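Local structure of prolyl 4-hydroxylase (6IUQ) at residues Phe153-Asp158 with Leu214-Pro219; Gly183-Leu188 with Pro195-Pro200; Phe189-Gln194 with Gly273-Glu278; Glu278-Leu283 with Glu297-His302. The protein probably hydroxylates proline residues in peptides at the 4-position, as an iron(II)-dependent enzyme of the 2-oxoglutarate oxygenase superfamily. All coordinates share one frame; numbering follows the deposited sequence.

Overall arrangement
Followed from the N terminus, the chain first reaches 153-158, which contact 1 joins to 214-219 some 56 residues later, completing the iron site. Within that loop, contact 2 closes a much shorter one, the hairpin of 183-188 and 195-200, and strand 186-189 also pairs with strand 214-217, so both contacts reach one small sheet. The hairpin's connection, 189-194, then reaches out to 273-278 in contact 3, which crosses contacts 1 and 2 along the chain and ties the oxygenase core to the C-terminal helices. Contact 4 follows in series, carrying helix 276-287, shared with contact 3 through E278, onto helix 296-311.

Contact 1: Phe153-Asp158 with Leu214-Pro219; sequences FPCHYD and LHRVLP. With FE2 (Fe (II) ion), chain C.
H156 and H215 sit opposite each other on antiparallel backbones and raise their imidazoles to one iron(II) ion, which fills the hollow between them and D158. These three ligands form the facial triad, HxD...H in sequence, of the 2-oxoglutarate oxygenases. Each histidine holds CG between its backbone N and carbonyl carbon (chi1 near 60°), lifting the ring off the backbone toward the metal. The rings meet obliquely, H215 CE1 lying over the rim of one H156 face. NE2 of H156 is 2.3 Å from the iron, as is NE2 of H215, and D158 OD1 is 2.4 Å from it. The D158 carboxylate stands 86° to the H215 ring with OD1 at the ring's edge, while T169 and W230 grip its OD2 as a second shell. The backbones are joined by H156 N to H215 O (2.9 Å) and H215 N to H156 O (3.1 Å). H156 ND1 donates to P154 O at 2.8 Å, a bent bond that helps to set the ring's rotation; H215 ND1 bonds M213 O.

Beyond this pair the shapes interlock at both ends. L214 fits against Y157, L214 CB over the ring face and L214 CD1 3.5 Å from Y157 CE1. F153 lies obliquely against V217, its CB 3.3 Å from V217 O, with CE2 reaching P219 CA. Where the backbones diverge, a water bridges P154 O and V217 N. R216 NH1 bonds S282 OG and its NH2 bonds Q187 OE1. Strand 186-189 bonds to strand 214-217 in the small sheet, and helix 276-287 packs on C155, L214 and R216.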
loop_
_atom_site.group_PDB
_atom_site.type_symbol
_atom_site.label_atom_id
_atom_site.label_comp_id
_atom_site.label_asym_id
_atom_site.label_seq_id
_atom_site.Cartn_x
_atom_site.Cartn_y
_atom_site.Cartn_z
ATOM N N PHE A 153 2.987 13.104 4.331
ATOM C CA PHE A 153 2.912 11.788 3.696
ATOM C C PHE A 153 4.219 11.441 2.988
ATOM O O PHE A 153 4.364 11.645 1.785
ATOM C CB PHE A 153 1.760 11.731 2.690
ATOM C CG PHE A 153 0.492 12.371 3.174
ATOM C CD1 PHE A 153 -0.405 11.659 3.952
ATOM C CD2 PHE A 153 0.189 13.685 2.832
ATOM C CE1 PHE A 153 -1.588 12.249 4.394
ATOM C CE2 PHE A 153 -0.988 14.279 3.264
ATOM C CZ PHE A 153 -1.877 13.560 4.046
ATOM N N PRO A 154 5.184 10.910 3.727
ATOM C CA PRO A 154 6.450 10.668 3.036
ATOM C C PRO A 154 6.379 9.509 2.044
ATOM O O PRO A 154 5.471 8.660 2.126
ATOM C CB PRO A 154 7.428 10.375 4.182
ATOM C CG PRO A 154 6.593 10.056 5.349
ATOM C CD PRO A 154 5.281 10.743 5.181
ATOM N N CYS A 155 7.296 9.507 1.075
ATOM C CA CYS A 155 7.487 8.342 0.206
ATOM C C CYS A 155 7.940 7.194 1.065
ATOM O O CYS A 155 8.803 7.390 1.921
ATOM C CB CYS A 155 8.532 8.607 -0.873
ATOM S SG CYS A 155 8.086 9.868 -2.053
ATOM N N HIS A 156 7.376 6.002 0.867
ATOM C CA HIS A 156 7.779 4.882 1.702
ATOM C C HIS A 156 7.412 3.547 1.088
ATOM O O HIS A 156 6.618 3.487 0.150
ATOM C CB HIS A 156 7.113 4.971 3.108
ATOM C CG HIS A 156 5.604 4.955 3.073
ATOM N ND1 HIS A 156 4.876 5.887 2.378
ATOM C CD2 HIS A 156 4.702 4.081 3.575
ATOM C CE1 HIS A 156 3.589 5.644 2.521
ATOM N NE2 HIS A 156 3.456 4.541 3.235
ATOM N N TYR A 157 7.970 2.483 1.660
ATOM C CA TYR A 157 7.500 1.110 1.448
ATOM C C TYR A 157 6.718 0.681 2.696
ATOM O O TYR A 157 7.110 1.021 3.807
ATOM C CB TYR A 157 8.687 0.172 1.185
ATOM C CG TYR A 157 9.444 0.451 -0.106
ATOM C CD1 TYR A 157 10.371 1.488 -0.193
ATOM C CD2 TYR A 157 9.236 -0.335 -1.231
ATOM C CE1 TYR A 157 11.068 1.730 -1.381
ATOM C CE2 TYR A 157 9.925 -0.101 -2.412
ATOM C CZ TYR A 157 10.825 0.936 -2.486
ATOM O OH TYR A 157 11.502 1.162 -3.661
ATOM N N ASP A 158 5.609 -0.037 2.516
ATOM C CA ASP A 158 4.803 -0.526 3.644
ATOM C C ASP A 158 5.578 -1.486 4.542
ATOM O O ASP A 158 5.334 -1.551 5.746
ATOM C CB ASP A 158 3.520 -1.180 3.139
ATOM C CG ASP A 158 2.474 -0.180 2.941
ATOM O OD1 ASP A 158 2.788 0.993 3.188
ATOM O OD2 ASP A 158 1.342 -0.511 2.597
ATOM N N LEU A 214 7.192 1.173 -3.930
ATOM C CA LEU A 214 7.331 2.524 -3.389
ATOM C C LEU A 214 6.039 3.296 -3.645
ATOM O O LEU A 214 5.436 3.171 -4.720
ATOM C CB LEU A 214 8.544 3.246 -4.017
ATOM C CG LEU A 214 8.817 4.671 -3.512
ATOM C CD1 LEU A 214 9.323 4.659 -2.077
ATOM C CD2 LEU A 214 9.778 5.430 -4.422
ATOM N N HIS A 215 5.584 4.069 -2.663
ATOM C CA HIS A 215 4.356 4.857 -2.856
ATOM C C HIS A 215 4.283 6.019 -1.889
ATOM O O HIS A 215 5.089 6.133 -0.975
ATOM C CB HIS A 215 3.097 3.989 -2.700
ATOM C CG HIS A 215 2.944 3.380 -1.340
ATOM N ND1 HIS A 215 3.688 2.299 -0.922
ATOM C CD2 HIS A 215 2.142 3.712 -0.300
ATOM C CE1 HIS A 215 3.337 1.976 0.310
ATOM N NE2 HIS A 215 2.409 2.828 0.721
ATOM N N ARG A 216 3.323 6.897 -2.134
ATOM C CA ARG A 216 2.973 7.954 -1.207
ATOM C C ARG A 216 1.515 8.275 -1.439
ATOM O O ARG A 216 0.929 7.919 -2.477
ATOM C CB ARG A 216 3.843 9.208 -1.414
ATOM C CG ARG A 216 3.577 9.941 -2.745
ATOM C CD ARG A 216 4.504 11.138 -2.942
ATOM N NE ARG A 216 4.462 11.655 -4.324
ATOM C CZ ARG A 216 5.317 12.550 -4.829
ATOM N NH1 ARG A 216 6.306 13.056 -4.081
ATOM N NH2 ARG A 216 5.186 12.942 -6.086
ATOM N N VAL A 217 0.929 8.966 -0.470
ATOM C CA VAL A 217 -0.425 9.462 -0.591
ATOM C C VAL A 217 -0.372 10.963 -0.898
ATOM O O VAL A 217 0.374 11.699 -0.264
ATOM C CB VAL A 217 -1.216 9.166 0.703
ATOM C CG1 VAL A 217 -2.574 9.805 0.668
ATOM C CG2 VAL A 217 -1.350 7.640 0.918
ATOM N N LEU A 218 -1.142 11.414 -1.888
ATOM C CA LEU A 218 -1.199 12.843 -2.219
ATOM C C LEU A 218 -2.156 13.559 -1.264
ATOM O O LEU A 218 -3.028 12.922 -0.663
ATOM C CB LEU A 218 -1.617 13.054 -3.682
ATOM C CG LEU A 218 -0.689 12.329 -4.667
ATOM C CD1 LEU A 218 -1.012 12.664 -6.098
ATOM C CD2 LEU A 218 0.765 12.679 -4.366
ATOM N N PRO A 219 -1.964 14.880 -1.081
ATOM C CA PRO A 219 -2.813 15.660 -0.172
ATOM C C PRO A 219 -4.273 15.590 -0.560
ATOM O O PRO A 219 -4.611 15.637 -1.742
ATOM C CB PRO A 219 -2.295 17.094 -0.329
ATOM C CG PRO A 219 -0.874 16.943 -0.807
ATOM C CD PRO A 219 -0.876 15.693 -1.661
HETATM FE FE FE2 C . 1.637 3.099 2.896
HETATM O O HOH W 1 2.640 8.755 1.880
#

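Contact 2: Gly183-Leu188 with Pro195-Pro200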
loop_
_atom_site.group_PDB
_atom_site.type_symbol
_atom_site.label_atom_id
_atom_site.label_comp_id
_atom_site.label_asym_id
_atom_site.label_seq_id
_atom_site.Cartn_x
_atom_site.Cartn_y
_atom_site.Cartn_z
ATOM N N GLY A 183 -8.295 15.198 -4.448
ATOM C CA GLY A 183 -6.995 14.724 -4.003
ATOM C C GLY A 183 -7.118 13.395 -3.286
ATOM O O GLY A 183 -8.101 12.665 -3.473
ATOM N N GLY A 184 -6.133 13.089 -2.448
ATOM C CA GLY A 184 -6.112 11.834 -1.724
ATOM C C GLY A 184 -5.737 10.589 -2.523
ATOM O O GLY A 184 -5.881 9.471 -2.013
ATOM N N GLU A 185 -5.260 10.767 -3.757
ATOM C CA GLU A 185 -4.810 9.631 -4.554
ATOM C C GLU A 185 -3.582 8.977 -3.935
ATOM O O GLU A 185 -2.797 9.621 -3.215
ATOM C CB GLU A 185 -4.468 10.038 -5.992
ATOM C CG GLU A 185 -5.567 10.740 -6.776
ATOM C CD GLU A 185 -5.435 12.256 -6.747
ATOM O OE1 GLU A 185 -4.920 12.794 -5.739
ATOM O OE2 GLU A 185 -5.849 12.908 -7.734
ATOM N N VAL A 186 -3.422 7.691 -4.219
ATOM C CA VAL A 186 -2.187 7.014 -3.896
ATOM C C VAL A 186 -1.368 7.029 -5.172
ATOM O O VAL A 186 -1.882 6.719 -6.249
ATOM C CB VAL A 186 -2.411 5.580 -3.361
ATOM C CG1 VAL A 186 -3.168 4.728 -4.358
ATOM C CG2 VAL A 186 -1.069 4.917 -2.980
ATOM N N GLN A 187 -0.119 7.481 -5.058
ATOM C CA GLN A 187 0.799 7.491 -6.186
ATOM C C GLN A 187 1.794 6.362 -5.995
ATOM O O GLN A 187 2.502 6.306 -4.982
ATOM C CB GLN A 187 1.519 8.843 -6.315
ATOM C CG GLN A 187 2.380 8.985 -7.574
ATOM C CD GLN A 187 2.838 10.429 -7.830
ATOM O OE1 GLN A 187 3.367 11.096 -6.948
ATOM N NE2 GLN A 187 2.606 10.912 -9.034
ATOM N N LEU A 188 1.816 5.449 -6.963
ATOM C CA LEU A 188 2.694 4.295 -6.949
ATOM C C LEU A 188 3.903 4.582 -7.808
ATOM O O LEU A 188 3.788 5.264 -8.828
ATOM C CB LEU A 188 1.974 3.043 -7.476
ATOM C CG LEU A 188 0.592 2.729 -6.893
ATOM C CD1 LEU A 188 -0.079 1.607 -7.693
ATOM C CD2 LEU A 188 0.680 2.360 -5.425
ATOM N N PRO A 195 5.311 6.731 -12.951
ATOM C CA PRO A 195 4.459 6.645 -11.760
ATOM C C PRO A 195 3.001 6.381 -12.134
ATOM O O PRO A 195 2.557 6.689 -13.246
ATOM C CB PRO A 195 4.611 8.029 -11.113
ATOM C CG PRO A 195 5.848 8.611 -11.715
ATOM C CD PRO A 195 5.924 8.060 -13.100
ATOM N N VAL A 196 2.258 5.829 -11.186
ATOM C CA VAL A 196 0.851 5.570 -11.386
ATOM C C VAL A 196 0.018 6.234 -10.291
ATOM O O VAL A 196 0.211 5.989 -9.097
ATOM C CB VAL A 196 0.565 4.064 -11.418
ATOM C CG1 VAL A 196 -0.917 3.825 -11.630
ATOM C CG2 VAL A 196 1.410 3.387 -12.503
ATOM N N THR A 197 -0.912 7.081 -10.707
ATOM C CA THR A 197 -1.752 7.775 -9.753
ATOM C C THR A 197 -3.149 7.167 -9.773
ATOM O O THR A 197 -3.783 7.061 -10.821
ATOM C CB THR A 197 -1.783 9.263 -10.051
ATOM O OG1 THR A 197 -0.433 9.737 -10.015
ATOM C CG2 THR A 197 -2.593 10.010 -8.989
ATOM N N VAL A 198 -3.596 6.742 -8.598
ATOM C CA VAL A 198 -4.825 5.987 -8.442
ATOM C C VAL A 198 -5.808 6.749 -7.547
ATOM O O VAL A 198 -5.550 6.951 -6.359
ATOM C CB VAL A 198 -4.531 4.584 -7.834
ATOM C CG1 VAL A 198 -5.802 3.740 -7.779
ATOM C CG2 VAL A 198 -3.446 3.883 -8.655
ATOM N N ALA A 199 -6.921 7.189 -8.120
ATOM C CA ALA A 199 -7.919 7.934 -7.362
ATOM C C ALA A 199 -8.565 7.029 -6.321
ATOM O O ALA A 199 -8.794 5.854 -6.582
ATOM C CB ALA A 199 -8.979 8.520 -8.309
ATOM N N PRO A 200 -8.868 7.564 -5.137
ATOM C CA PRO A 200 -9.476 6.729 -4.095
ATOM C C PRO A 200 -11.003 6.597 -4.248
ATOM O O PRO A 200 -11.763 6.990 -3.368
ATOM C CB PRO A 200 -9.114 7.478 -2.814
ATOM C CG PRO A 200 -9.176 8.916 -3.244
ATOM C CD PRO A 200 -8.651 8.943 -4.671
#
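V186 and L188 pair with V198 and V196 across a beta hairpin, strands 186-189 and 196-198, which supplies two strands of the small three-stranded sheet of the double-stranded beta-helix core. The short segments run antiparallel at 158°. V186 and V198 form one hydrogen-bonded pair, as do L188 and V196; in the latter L188 N reaches V196 O at 2.7 Å, almost straight.

Four apolar side chains share one face. V186 and V198 run alongside each other in the same direction. V186 tucks CG1 over its own backbone (chi1 58°), and that methyl comes 3.7 Å from V198 CB. The CG2 methyl of V198 lies 4.2 Å from L188 CD1. Y37 and V39 of strand 37-40, together with F208 and V206 of strand 204-209, cover this face, closing the core from the larger sheet.

The other face carries Q187 and T197; just before the strand, E185 lays its CB 3.5 Å from T197 CG2. Q187 has CG anti to the backbone N (chi1 -173°), and the extended chain stands the amide between two strands, OE1 bonded by R216 NH2 of strand 214-217 and NE2 turned to T197. That Q187 NE2 makes a weak hydrogen bond to T197 OG1 at 3.4 Å. Toward the open end P200 packs on the G183-G184 loop, its CG 3.6 Å from G184 O.

Contact 3: Phe189-Gln194 with Gly273-Glu278; sequences FPFLQQ and GVYEEE
Y275 drives its side chain into the loop 189-194, meeting F189 along one ring edge and F191 along the other. The residue lies at the break between helices 271-274 and 276-287, and its CB heads for the loop. CG is flanked by L214 of the neighbouring strand. From there CD2 and CE2 run along F189, Y275 CE2 3.7 Å from F189 CD1, in an offset edge-to-face pair, the edge of Y275 toward the face of F189 with planes 60° apart. On the far side Y275 CD1 and CE1 both meet F191 CE1, at 4.1 and 3.6 Å; these two rings approach obliquely, their planes 42° apart. CZ carries the hydroxyl into the type II turn P190-Q193, where L192 N donates to Y275 OH at 2.7 Å, close to the plane of the Tyr ring.

V274 pads the same surface: its CG1 sits 3.7 Å from L192 CD2 and its CG2 touches F191 CZ. On the F189 side, CG of E278 rests 3.8 Å from F189 CZ, while its carboxylate is turned to R326 in a salt bridge.

Y275 OH also donates to a water, which in turn donates to P190 O and Q193 O. A buried polar tip is thus satisfied twice over while pinning the turn to the helices.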
loop_
_atom_site.group_PDB
_atom_site.type_symbol
_atom_site.label_atom_id
_atom_site.label_comp_id
_atom_site.label_asym_id
_atom_site.label_seq_id
_atom_site.Cartn_x
_atom_site.Cartn_y
_atom_site.Cartn_z
ATOM N N PHE A 189 5.057 4.053 -7.400
ATOM C CA PHE A 189 6.278 4.188 -8.190
ATOM C C PHE A 189 6.881 2.826 -8.504
ATOM O O PHE A 189 7.870 2.436 -7.882
ATOM C CB PHE A 189 7.329 5.036 -7.454
ATOM C CG PHE A 189 6.906 6.449 -7.191
ATOM C CD1 PHE A 189 6.986 7.412 -8.188
ATOM C CD2 PHE A 189 6.447 6.828 -5.933
ATOM C CE1 PHE A 189 6.606 8.748 -7.944
ATOM C CE2 PHE A 189 6.064 8.160 -5.676
ATOM C CZ PHE A 189 6.140 9.117 -6.693
ATOM N N PRO A 190 6.281 2.086 -9.444
ATOM C CA PRO A 190 6.939 0.846 -9.887
ATOM C C PRO A 190 8.370 1.205 -10.301
ATOM O O PRO A 190 8.537 2.139 -11.093
ATOM C CB PRO A 190 6.088 0.381 -11.084
ATOM C CG PRO A 190 4.809 1.140 -10.972
ATOM C CD PRO A 190 5.088 2.417 -10.244
ATOM N N PHE A 191 9.367 0.515 -9.750
ATOM C CA PHE A 191 10.727 1.051 -9.698
ATOM C C PHE A 191 11.269 1.336 -11.104
ATOM O O PHE A 191 11.312 0.443 -11.960
ATOM C CB PHE A 191 11.649 0.078 -8.931
ATOM C CG PHE A 191 12.886 0.729 -8.322
ATOM C CD1 PHE A 191 12.770 1.675 -7.320
ATOM C CD2 PHE A 191 14.152 0.365 -8.735
ATOM C CE1 PHE A 191 13.890 2.254 -6.752
ATOM C CE2 PHE A 191 15.289 0.952 -8.170
ATOM C CZ PHE A 191 15.152 1.891 -7.183
ATOM N N LEU A 192 11.655 2.598 -11.321
ATOM C CA LEU A 192 12.191 3.112 -12.593
ATOM C C LEU A 192 11.156 3.217 -13.725
ATOM O O LEU A 192 11.523 3.531 -14.839
ATOM C CB LEU A 192 13.375 2.260 -13.083
ATOM C CG LEU A 192 14.496 1.921 -12.092
ATOM C CD1 LEU A 192 15.578 1.169 -12.828
ATOM C CD2 LEU A 192 15.064 3.182 -11.402
ATOM N N GLN A 193 9.876 2.970 -13.451
ATOM C CA GLN A 193 8.836 3.112 -14.477
ATOM C C GLN A 193 8.154 4.446 -14.332
ATOM O O GLN A 193 8.495 5.225 -13.460
ATOM C CB GLN A 193 7.770 2.014 -14.371
ATOM C CG GLN A 193 8.292 0.590 -14.320
ATOM C CD GLN A 193 9.314 0.313 -15.390
ATOM O OE1 GLN A 193 10.373 -0.230 -15.100
ATOM N NE2 GLN A 193 9.014 0.689 -16.631
ATOM N N GLN A 194 7.165 4.702 -15.172
ATOM C CA GLN A 194 6.314 5.863 -14.995
ATOM C C GLN A 194 5.478 5.671 -13.746
ATOM O O GLN A 194 4.996 4.570 -13.498
ATOM C CB GLN A 194 5.417 6.077 -16.221
ATOM C CG GLN A 194 6.007 7.001 -17.273
ATOM C CD GLN A 194 6.510 8.340 -16.690
ATOM O OE1 GLN A 194 7.627 8.440 -16.143
ATOM N NE2 GLN A 194 5.665 9.356 -16.768
ATOM N N GLY A 273 17.813 7.660 -3.062
ATOM C CA GLY A 273 18.696 8.179 -4.099
ATOM C C GLY A 273 18.024 8.289 -5.454
ATOM O O GLY A 273 18.030 9.337 -6.081
ATOM N N VAL A 274 17.409 7.208 -5.920
ATOM C CA VAL A 274 16.786 7.257 -7.236
ATOM C C VAL A 274 15.622 8.258 -7.258
ATOM O O VAL A 274 15.446 8.998 -8.219
ATOM C CB VAL A 274 16.310 5.864 -7.676
ATOM C CG1 VAL A 274 15.576 5.953 -9.001
ATOM C CG2 VAL A 274 17.485 4.899 -7.764
ATOM N N TYR A 275 14.847 8.324 -6.184
ATOM C CA TYR A 275 13.684 9.209 -6.172
ATOM C C TYR A 275 13.850 10.402 -5.224
ATOM O O TYR A 275 12.880 10.864 -4.636
ATOM C CB TYR A 275 12.433 8.411 -5.788
ATOM C CG TYR A 275 12.021 7.413 -6.844
ATOM C CD1 TYR A 275 12.697 6.211 -6.999
ATOM C CD2 TYR A 275 10.970 7.683 -7.696
ATOM C CE1 TYR A 275 12.335 5.304 -7.985
ATOM C CE2 TYR A 275 10.589 6.788 -8.671
ATOM C CZ TYR A 275 11.276 5.599 -8.811
ATOM O OH TYR A 275 10.897 4.713 -9.779
ATOM N N GLU A 276 15.074 10.899 -5.084
ATOM C CA GLU A 276 15.354 12.046 -4.229
ATOM C C GLU A 276 14.370 13.200 -4.386
ATOM O O GLU A 276 13.887 13.743 -3.398
ATOM C CB GLU A 276 16.768 12.563 -4.500
ATOM C CG GLU A 276 17.316 13.434 -3.381
ATOM C CD GLU A 276 18.614 14.134 -3.761
ATOM O OE1 GLU A 276 19.466 13.531 -4.461
ATOM O OE2 GLU A 276 18.766 15.310 -3.369
ATOM N N GLU A 277 14.060 13.571 -5.620
ATOM C CA GLU A 277 13.184 14.710 -5.862
ATOM C C GLU A 277 11.808 14.458 -5.251
ATOM O O GLU A 277 11.250 15.329 -4.568
ATOM C CB GLU A 277 13.054 14.998 -7.361
ATOM C CG GLU A 277 14.367 15.323 -8.073
ATOM C CD GLU A 277 15.288 14.105 -8.210
ATOM O OE1 GLU A 277 14.809 12.948 -8.090
ATOM O OE2 GLU A 277 16.504 14.304 -8.414
ATOM N N GLU A 278 11.271 13.260 -5.487
ATOM C CA GLU A 278 9.968 12.884 -4.936
ATOM C C GLU A 278 9.961 12.816 -3.401
ATOM O O GLU A 278 9.055 13.347 -2.755
ATOM C CB GLU A 278 9.505 11.544 -5.511
ATOM C CG GLU A 278 9.010 11.615 -6.942
ATOM C CD GLU A 278 10.119 11.604 -7.988
ATOM O OE1 GLU A 278 11.268 11.228 -7.680
ATOM O OE2 GLU A 278 9.833 11.975 -9.145
HETATM O O HOH W 2 8.097 4.980 -10.810
#

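Contact 4: Glu278-Leu283 with Glu297-His302; sequences EYYESL and ELLKSH
Y279 meets H302 through its first side-chain carbon, CB lying 3.9 Å from H302 CE1. The rest of the tyrosine leads away from helix 296-311 to S271, which its hydroxyl bonds, and to L214 of the small sheet.

Y280 follows with CG anti to its backbone N (chi1 -174°), a setting that swings the ring along the flank of the pair. There CD1 comes 4.0 Å from H302 NE2, which lies near the plane of the tyrosine ring at its edge. The two side chains cross at about a right angle, their ring planes 49° apart. Further out, Y280 CE1 touches L299 CD1 at 4.1 Å.

The two segments belong to an antiparallel helix pair, helices 276-287 and 296-311; the axes of the segments 278-283 and 297-302 run at 162° and approach to 10.6 Å. The disulfide C152-C286 ties the first helix to the loop that leads into the iron site. No hydrogen bond joins the segments.

L283 then packs between the helices with both branches. Its CD1 rests 3.5 Å from H302 CB and near the root of that imidazole, whose ND1 takes a hydrogen bond from R272. L283 CD2 points along the other helix and lies 3.8 Å from L298 CB, while L283 CD1 also meets CD1 of L299 at 4.2 Å.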
loop_
_atom_site.group_PDB
_atom_site.type_symbol
_atom_site.label_atom_id
_atom_site.label_comp_id
_atom_site.label_asym_id
_atom_site.label_seq_id
_atom_site.Cartn_x
_atom_site.Cartn_y
_atom_site.Cartn_z
ATOM N N GLU A 278 11.271 13.260 -5.487
ATOM C CA GLU A 278 9.968 12.884 -4.936
ATOM C C GLU A 278 9.961 12.816 -3.401
ATOM O O GLU A 278 9.055 13.347 -2.755
ATOM C CB GLU A 278 9.505 11.544 -5.511
ATOM C CG GLU A 278 9.010 11.615 -6.942
ATOM C CD GLU A 278 10.119 11.604 -7.988
ATOM O OE1 GLU A 278 11.268 11.228 -7.680
ATOM O OE2 GLU A 278 9.833 11.975 -9.145
ATOM N N TYR A 279 10.953 12.156 -2.816
ATOM C CA TYR A 279 11.106 12.151 -1.363
ATOM C C TYR A 279 11.211 13.574 -0.796
ATOM O O TYR A 279 10.541 13.919 0.182
ATOM C CB TYR A 279 12.344 11.366 -0.958
ATOM C CG TYR A 279 12.201 9.862 -0.816
ATOM C CD1 TYR A 279 12.235 9.031 -1.924
ATOM C CD2 TYR A 279 12.114 9.271 0.437
ATOM C CE1 TYR A 279 12.149 7.630 -1.790
ATOM C CE2 TYR A 279 12.035 7.883 0.587
ATOM C CZ TYR A 279 12.051 7.071 -0.537
ATOM O OH TYR A 279 11.972 5.705 -0.402
ATOM N N TYR A 280 12.053 14.398 -1.409
ATOM C CA TYR A 280 12.242 15.766 -0.934
ATOM C C TYR A 280 10.954 16.588 -1.055
ATOM O O TYR A 280 10.563 17.289 -0.109
ATOM C CB TYR A 280 13.391 16.447 -1.693
ATOM C CG TYR A 280 13.748 17.829 -1.167
ATOM C CD1 TYR A 280 14.614 17.982 -0.094
ATOM C CD2 TYR A 280 13.217 18.983 -1.753
ATOM C CE1 TYR A 280 14.951 19.242 0.392
ATOM C CE2 TYR A 280 13.548 20.247 -1.278
ATOM C CZ TYR A 280 14.414 20.364 -0.201
ATOM O OH TYR A 280 14.730 21.603 0.288
ATOM N N GLU A 281 10.270 16.503 -2.186
ATOM C CA GLU A 281 9.019 17.251 -2.320
ATOM C C GLU A 281 7.987 16.837 -1.277
ATOM O O GLU A 281 7.304 17.692 -0.710
ATOM C CB GLU A 281 8.428 17.100 -3.714
ATOM C CG GLU A 281 7.720 18.370 -4.189
ATOM C CD GLU A 281 8.620 19.628 -4.119
ATOM O OE1 GLU A 281 9.839 19.522 -4.395
ATOM O OE2 GLU A 281 8.104 20.719 -3.795
ATOM N N SER A 282 7.892 15.539 -0.989
ATOM C CA SER A 282 6.970 15.099 0.058
ATOM C C SER A 282 7.365 15.731 1.379
ATOM O O SER A 282 6.509 16.164 2.128
ATOM C CB SER A 282 6.942 13.575 0.186
ATOM O OG SER A 282 6.143 12.996 -0.829
ATOM N N LEU A 283 8.662 15.813 1.660
ATOM C CA LEU A 283 9.090 16.399 2.928
ATOM C C LEU A 283 8.793 17.907 2.979
ATOM O O LEU A 283 8.574 18.446 4.056
ATOM C CB LEU A 283 10.579 16.131 3.179
ATOM C CG LEU A 283 10.940 14.691 3.563
ATOM C CD1 LEU A 283 12.363 14.344 3.158
ATOM C CD2 LEU A 283 10.738 14.446 5.040
ATOM N N GLU A 297 13.322 16.767 11.983
ATOM C CA GLU A 297 14.160 15.581 12.132
ATOM C C GLU A 297 14.056 14.654 10.915
ATOM O O GLU A 297 15.047 14.082 10.490
ATOM C CB GLU A 297 13.817 14.821 13.408
ATOM C CG GLU A 297 14.963 14.839 14.434
ATOM C CD GLU A 297 16.355 14.592 13.806
ATOM O OE1 GLU A 297 16.498 13.678 12.950
ATOM O OE2 GLU A 297 17.309 15.336 14.159
ATOM N N LEU A 298 12.863 14.531 10.339
ATOM C CA LEU A 298 12.692 13.744 9.128
ATOM C C LEU A 298 13.485 14.325 7.964
ATOM O O LEU A 298 14.061 13.586 7.155
ATOM C CB LEU A 298 11.215 13.664 8.734
ATOM C CG LEU A 298 10.439 12.406 9.110
ATOM C CD1 LEU A 298 8.994 12.527 8.658
ATOM C CD2 LEU A 298 11.092 11.181 8.500
ATOM N N LEU A 299 13.495 15.648 7.861
ATOM C CA LEU A 299 14.228 16.303 6.784
ATOM C C LEU A 299 15.730 16.149 6.974
ATOM O O LEU A 299 16.449 15.852 6.015
ATOM C CB LEU A 299 13.863 17.792 6.679
ATOM C CG LEU A 299 14.665 18.516 5.587
ATOM C CD1 LEU A 299 14.486 17.847 4.224
ATOM C CD2 LEU A 299 14.279 19.978 5.492
ATOM N N LYS A 300 16.212 16.349 8.200
ATOM C CA LYS A 300 17.644 16.222 8.459
ATOM C C LYS A 300 18.088 14.790 8.172
ATOM O O LYS A 300 19.189 14.553 7.705
ATOM C CB LYS A 300 17.980 16.610 9.899
ATOM C CG LYS A 300 18.047 18.094 10.131
ATOM C CD LYS A 300 19.182 18.727 9.342
ATOM C CE LYS A 300 18.855 20.175 8.975
ATOM N NZ LYS A 300 19.943 20.840 8.195
ATOM N N SER A 301 17.202 13.842 8.442
ATOM C CA SER A 301 17.491 12.435 8.217
ATOM C C SER A 301 17.678 12.172 6.723
ATOM O O SER A 301 18.619 11.499 6.305
ATOM C CB SER A 301 16.370 11.577 8.808
ATOM O OG SER A 301 16.601 10.219 8.549
ATOM N N HIS A 302 16.799 12.751 5.911
ATOM C CA HIS A 302 16.891 12.637 4.453
ATOM C C HIS A 302 18.181 13.265 3.931
ATOM O O HIS A 302 18.955 12.663 3.167
ATOM C CB HIS A 302 15.675 13.310 3.818
ATOM C CG HIS A 302 15.818 13.574 2.359
ATOM N ND1 HIS A 302 15.306 12.729 1.394
ATOM C CD2 HIS A 302 16.403 14.599 1.689
ATOM C CE1 HIS A 302 15.570 13.222 0.194
ATOM N NE2 HIS A 302 16.233 14.357 0.346
#